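Local coordinates for nitrosopumilus output domain-containing protein (PDB 2P9X) that is of unknown function but binds zinc ions and belongs to the Nitrosopumilus output domain family, at residues S2-L16 against N36-K48. Sequence-based numbering, arbitrary orientation.
Sequences SKGRDILTKTIILAL and NSGIELAYDDPQK. With ZN (zinc ion), chain F; ACT (acetate ion), chain E.
Arg5 and Tyr43 approach to 5.8 Å between their CA atoms, and Thr9 and Glu40 to 5.4 Å. Here helix 3-19 runs past the short helix 41-44 and the type I turn from Gly38 to Leu41 that leads into it. Tyr43 lays one ring face on the Arg5 backbone and the start of its side chain. Arg5 CB sits 3.7 Å from the centroid of the Tyr43 ring, almost on its normal, a CH-pi contact. Arg5 CG stands anti to the backbone N (chi1 -174°), and the extended chain passes the ring toward Asp44. The guanidinium grips that carboxylate side-on. Arg5 NE donates to Asp44 OD1 at 2.8 Å and Arg5 NH2 to Asp44 OD2, a two-bond salt bridge. Both bonds are nearly straight, and the two groups are nearly coplanar, 18° apart. Glu40 CB lies over one face of the guanidinium, toward its rim. Arg5 NH1 donates a hydrogen bond to an acetate, probably from the crystallisation liquor, that binds the same zinc ion as Ser2 N, 2.1 Å from the metal. Shortening Arg5 to an alanine would remove the guanidinium, and the Asp44 carboxylate would probably lose its charged mate. The fold is all-helical, and this contact joins its first helix to the connection between helices 23-35 and 46-57. Ser2 OG accepts from Arg5 N in an ST motif at the helix start. Tyr43 OH is hydrogen-bonded to the carboxylate of the C-terminal residue, Glu99. Leu8 CD2 packs on Tyr43 CA and CB, beside the ring edge. Further along, Ile39 CG2 packs on Ile12 CG2 at 3.7 Å, and Ile39 CD1 meets Leu16 CD1 tip to tip. Ile12 CD1 presses tightly on Ala42 CB, 3.3 Å away. A water donates to Thr9 OG1 and Ile39 O, linking the Thr9 hydroxyl to the turn backbone; Thr9 OG1 itself donates to Arg5 O.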
loop_
_atom_site.group_PDB
_atom_site.type_symbol
_atom_site.label_atom_id
_atom_site.label_comp_id
_atom_site.label_asym_id
_atom_site.label_seq_id
_atom_site.Cartn_x
_atom_site.Cartn_y
_atom_site.Cartn_z
ATOM N N SER A 2 4.988 -31.679 2.354
ATOM C CA SER A 2 3.826 -32.550 2.688
ATOM C C SER A 2 2.660 -32.235 1.769
ATOM O O SER A 2 2.681 -31.249 1.031
ATOM C CB SER A 2 3.391 -32.307 4.129
ATOM O OG SER A 2 2.977 -30.956 4.300
ATOM N N LYS A 3 1.634 -33.075 1.823
ATOM C CA LYS A 3 0.453 -32.856 1.006
ATOM C C LYS A 3 -0.174 -31.503 1.349
ATOM O O LYS A 3 -0.579 -30.756 0.461
ATOM C CB LYS A 3 -0.566 -33.980 1.237
ATOM C CG LYS A 3 -0.143 -35.316 0.633
ATOM C CD LYS A 3 -1.147 -36.430 0.904
ATOM C CE LYS A 3 -1.126 -36.876 2.357
ATOM N NZ LYS A 3 -2.006 -38.064 2.570
ATOM N N GLY A 4 -0.246 -31.185 2.639
ATOM C CA GLY A 4 -0.841 -29.921 3.047
ATOM C C GLY A 4 -0.014 -28.708 2.654
ATOM O O GLY A 4 -0.555 -27.681 2.236
ATOM N N ARG A 5 1.303 -28.824 2.781
ATOM C CA ARG A 5 2.197 -27.721 2.437
ATOM C C ARG A 5 2.112 -27.461 0.937
ATOM O O ARG A 5 2.091 -26.313 0.491
ATOM C CB ARG A 5 3.628 -28.079 2.841
ATOM C CG ARG A 5 4.676 -26.966 2.686
ATOM C CD ARG A 5 5.957 -27.412 3.391
ATOM N NE ARG A 5 7.005 -26.396 3.488
ATOM C CZ ARG A 5 7.959 -26.201 2.581
ATOM N NH1 ARG A 5 8.001 -26.943 1.485
ATOM N NH2 ARG A 5 8.909 -25.299 2.801
ATOM N N ASP A 6 2.069 -28.538 0.160
ATOM C CA ASP A 6 1.977 -28.434 -1.293
ATOM C C ASP A 6 0.663 -27.774 -1.707
ATOM O O ASP A 6 0.654 -26.827 -2.492
ATOM C CB ASP A 6 2.093 -29.833 -1.912
ATOM C CG ASP A 6 1.936 -29.826 -3.420
ATOM O OD1 ASP A 6 2.538 -28.954 -4.075
ATOM O OD2 ASP A 6 1.224 -30.704 -3.945
ATOM N N ILE A 7 -0.446 -28.259 -1.159
ATOM C CA ILE A 7 -1.755 -27.712 -1.498
ATOM C C ILE A 7 -1.917 -26.249 -1.097
ATOM O O ILE A 7 -2.457 -25.442 -1.861
ATOM C CB ILE A 7 -2.882 -28.540 -0.856
ATOM C CG1 ILE A 7 -2.867 -29.957 -1.434
ATOM C CG2 ILE A 7 -4.225 -27.889 -1.128
ATOM C CD1 ILE A 7 -3.782 -30.926 -0.703
ATOM N N LEU A 8 -1.451 -25.888 0.092
ATOM C CA LEU A 8 -1.589 -24.495 0.508
ATOM C C LEU A 8 -0.723 -23.580 -0.352
ATOM O O LEU A 8 -1.181 -22.542 -0.818
ATOM C CB LEU A 8 -1.210 -24.317 1.980
ATOM C CG LEU A 8 -1.281 -22.865 2.470
ATOM C CD1 LEU A 8 -2.668 -22.301 2.208
ATOM C CD2 LEU A 8 -0.950 -22.798 3.953
ATOM N N THR A 9 0.526 -23.971 -0.568
ATOM C CA THR A 9 1.438 -23.153 -1.358
ATOM C C THR A 9 0.945 -22.954 -2.782
ATOM O O THR A 9 0.928 -21.831 -3.280
ATOM C CB THR A 9 2.861 -23.762 -1.367
ATOM O OG1 THR A 9 3.335 -23.861 -0.018
ATOM C CG2 THR A 9 3.824 -22.873 -2.162
ATOM N N LYS A 10 0.519 -24.029 -3.435
ATOM C CA LYS A 10 0.032 -23.906 -4.806
ATOM C C LYS A 10 -1.229 -23.056 -4.879
ATOM O O LYS A 10 -1.391 -22.251 -5.796
ATOM C CB LYS A 10 -0.247 -25.284 -5.412
ATOM C CG LYS A 10 -0.588 -25.238 -6.896
ATOM C CD LYS A 10 0.549 -24.605 -7.697
ATOM C CE LYS A 10 0.214 -24.507 -9.181
ATOM N NZ LYS A 10 1.126 -25.341 -10.013
ATOM N N THR A 11 -2.127 -23.232 -3.915
ATOM C CA THR A 11 -3.365 -22.461 -3.906
ATOM C C THR A 11 -3.045 -20.977 -3.801
ATOM O O THR A 11 -3.661 -20.156 -4.477
ATOM C CB THR A 11 -4.271 -22.857 -2.735
ATOM O OG1 THR A 11 -4.586 -24.249 -2.834
ATOM C CG2 THR A 11 -5.569 -22.052 -2.765
ATOM N N ILE A 12 -2.081 -20.633 -2.951
ATOM C CA ILE A 12 -1.700 -19.236 -2.794
ATOM C C ILE A 12 -1.085 -18.705 -4.085
ATOM O O ILE A 12 -1.426 -17.617 -4.543
ATOM C CB ILE A 12 -0.689 -19.050 -1.642
ATOM C CG1 ILE A 12 -1.363 -19.383 -0.310
ATOM C CG2 ILE A 12 -0.183 -17.605 -1.625
ATOM C CD1 ILE A 12 -0.454 -19.222 0.898
ATOM N N ILE A 13 -0.186 -19.480 -4.675
ATOM C CA ILE A 13 0.452 -19.070 -5.915
ATOM C C ILE A 13 -0.588 -18.801 -7.004
ATOM O O ILE A 13 -0.488 -17.811 -7.730
ATOM C CB ILE A 13 1.461 -20.140 -6.377
ATOM C CG1 ILE A 13 2.692 -20.095 -5.465
ATOM C CG2 ILE A 13 1.840 -19.908 -7.822
ATOM C CD1 ILE A 13 3.562 -21.330 -5.545
ATOM N N LEU A 14 -1.590 -19.667 -7.121
ATOM C CA LEU A 14 -2.624 -19.456 -8.137
ATOM C C LEU A 14 -3.427 -18.194 -7.820
ATOM O O LEU A 14 -3.819 -17.458 -8.724
ATOM C CB LEU A 14 -3.554 -20.671 -8.230
ATOM C CG LEU A 14 -2.914 -21.962 -8.747
ATOM C CD1 LEU A 14 -3.932 -23.087 -8.692
ATOM C CD2 LEU A 14 -2.408 -21.768 -10.170
ATOM N N ALA A 15 -3.658 -17.935 -6.535
ATOM C CA ALA A 15 -4.400 -16.739 -6.139
ATOM C C ALA A 15 -3.617 -15.488 -6.542
ATOM O O ALA A 15 -4.188 -14.525 -7.051
ATOM C CB ALA A 15 -4.656 -16.743 -4.633
ATOM N N LEU A 16 -2.304 -15.503 -6.327
ATOM C CA LEU A 16 -1.493 -14.341 -6.680
ATOM C C LEU A 16 -1.533 -14.102 -8.185
ATOM O O LEU A 16 -1.618 -12.961 -8.634
ATOM C CB LEU A 16 -0.043 -14.533 -6.223
ATOM C CG LEU A 16 0.188 -14.830 -4.736
ATOM C CD1 LEU A 16 1.685 -14.984 -4.495
ATOM C CD2 LEU A 16 -0.391 -13.719 -3.865
ATOM N N ASN A 36 14.595 -14.329 3.296
ATOM C CA ASN A 36 15.234 -15.400 2.544
ATOM C C ASN A 36 14.295 -16.602 2.494
ATOM O O ASN A 36 14.700 -17.745 2.725
ATOM C CB ASN A 36 16.563 -15.800 3.192
ATOM C CG ASN A 36 17.328 -16.811 2.361
ATOM O OD1 ASN A 36 17.372 -16.714 1.132
ATOM N ND2 ASN A 36 17.939 -17.786 3.026
ATOM N N SER A 37 13.029 -16.324 2.196
ATOM C CA SER A 37 12.011 -17.363 2.123
ATOM C C SER A 37 11.139 -17.202 0.892
ATOM O O SER A 37 11.144 -16.150 0.247
ATOM C CB SER A 37 11.108 -17.311 3.357
ATOM O OG SER A 37 11.843 -17.527 4.547
ATOM N N GLY A 38 10.392 -18.257 0.583
ATOM C CA GLY A 38 9.471 -18.243 -0.540
ATOM C C GLY A 38 8.047 -18.277 -0.009
ATOM O O GLY A 38 7.830 -18.148 1.201
ATOM N N ILE A 39 7.080 -18.466 -0.903
ATOM C CA ILE A 39 5.664 -18.497 -0.534
ATOM C C ILE A 39 5.328 -19.634 0.423
ATOM O O ILE A 39 4.320 -19.580 1.138
ATOM C CB ILE A 39 4.766 -18.601 -1.803
ATOM C CG1 ILE A 39 4.931 -17.341 -2.655
ATOM C CG2 ILE A 39 3.294 -18.740 -1.417
ATOM C CD1 ILE A 39 4.449 -16.085 -1.973
ATOM N N GLU A 40 6.175 -20.658 0.443
ATOM C CA GLU A 40 5.953 -21.800 1.326
ATOM C C GLU A 40 5.981 -21.367 2.793
ATOM O O GLU A 40 5.606 -22.127 3.687
ATOM C CB GLU A 40 7.012 -22.877 1.072
ATOM C CG GLU A 40 8.450 -22.381 1.123
ATOM C CD GLU A 40 8.942 -21.779 -0.193
ATOM O OE1 GLU A 40 8.117 -21.522 -1.096
ATOM O OE2 GLU A 40 10.168 -21.572 -0.319
ATOM N N LEU A 41 6.437 -20.143 3.042
ATOM C CA LEU A 41 6.489 -19.607 4.398
ATOM C C LEU A 41 5.082 -19.529 4.986
ATOM O O LEU A 41 4.907 -19.569 6.204
ATOM C CB LEU A 41 7.101 -18.201 4.391
ATOM C CG LEU A 41 7.206 -17.503 5.750
ATOM C CD1 LEU A 41 8.178 -18.265 6.645
ATOM C CD2 LEU A 41 7.685 -16.068 5.553
ATOM N N ALA A 42 4.080 -19.399 4.116
ATOM C CA ALA A 42 2.693 -19.312 4.566
ATOM C C ALA A 42 2.329 -20.549 5.378
ATOM O O ALA A 42 1.601 -20.461 6.363
ATOM C CB ALA A 42 1.759 -19.165 3.373
ATOM N N TYR A 43 2.850 -21.696 4.964
ATOM C CA TYR A 43 2.594 -22.945 5.675
ATOM C C TYR A 43 3.565 -23.135 6.837
ATOM O O TYR A 43 3.157 -23.507 7.940
ATOM C CB TYR A 43 2.708 -24.139 4.719
ATOM C CG TYR A 43 2.528 -25.484 5.398
ATOM C CD1 TYR A 43 3.588 -26.101 6.062
ATOM C CD2 TYR A 43 1.295 -26.128 5.386
ATOM C CE1 TYR A 43 3.423 -27.332 6.698
ATOM C CE2 TYR A 43 1.117 -27.358 6.018
ATOM C CZ TYR A 43 2.184 -27.953 6.669
ATOM O OH TYR A 43 2.014 -29.175 7.290
ATOM N N ASP A 44 4.847 -22.882 6.590
ATOM C CA ASP A 44 5.867 -23.062 7.624
ATOM C C ASP A 44 5.731 -22.149 8.834
ATOM O O ASP A 44 6.004 -22.565 9.966
ATOM C CB ASP A 44 7.268 -22.890 7.031
ATOM C CG ASP A 44 7.551 -23.871 5.918
ATOM O OD1 ASP A 44 6.934 -24.960 5.910
ATOM O OD2 ASP A 44 8.406 -23.560 5.062
ATOM N N ASP A 45 5.329 -20.905 8.600
ATOM C CA ASP A 45 5.168 -19.940 9.678
ATOM C C ASP A 45 4.149 -18.902 9.227
ATOM O O ASP A 45 4.509 -17.788 8.846
ATOM C CB ASP A 45 6.507 -19.259 9.981
ATOM C CG ASP A 45 6.514 -18.557 11.328
ATOM O OD1 ASP A 45 5.438 -18.106 11.775
ATOM O OD2 ASP A 45 7.604 -18.445 11.931
ATOM N N PRO A 46 2.854 -19.256 9.265
ATOM C CA PRO A 46 1.785 -18.341 8.851
ATOM C C PRO A 46 1.818 -16.955 9.484
ATOM O O PRO A 46 1.565 -15.955 8.807
ATOM C CB PRO A 46 0.502 -19.122 9.171
ATOM C CG PRO A 46 0.885 -20.212 10.133
ATOM C CD PRO A 46 2.297 -20.537 9.737
ATOM N N GLN A 47 2.137 -16.879 10.772
ATOM C CA GLN A 47 2.198 -15.583 11.435
ATOM C C GLN A 47 3.289 -14.706 10.812
ATOM O O GLN A 47 3.077 -13.515 10.577
ATOM C CB GLN A 47 2.455 -15.753 12.939
ATOM C CG GLN A 47 2.680 -14.431 13.666
ATOM C CD GLN A 47 2.784 -14.584 15.176
ATOM O OE1 GLN A 47 3.181 -13.650 15.876
ATOM N NE2 GLN A 47 2.415 -15.754 15.687
ATOM N N LYS A 48 4.448 -15.295 10.536
ATOM C CA LYS A 48 5.553 -14.547 9.940
ATOM C C LYS A 48 5.198 -14.130 8.512
ATOM O O LYS A 48 5.543 -13.034 8.070
ATOM C CB LYS A 48 6.829 -15.391 9.940
ATOM C CG LYS A 48 8.071 -14.639 9.485
ATOM C CD LYS A 48 9.343 -15.430 9.752
ATOM C CE LYS A 48 9.545 -15.664 11.243
ATOM N NZ LYS A 48 9.605 -14.386 12.008
HETATM ZN ZN ZN F . 5.849 -32.086 0.486
HETATM C C ACT E . 5.850 -29.478 -0.412
HETATM O O ACT E . 6.303 -29.283 0.735
HETATM O OXT ACT E . 5.556 -30.603 -0.877
HETATM C CH3 ACT E . 5.634 -28.257 -1.309
HETATM O O HOH W 1 2.469 -21.708 1.769
#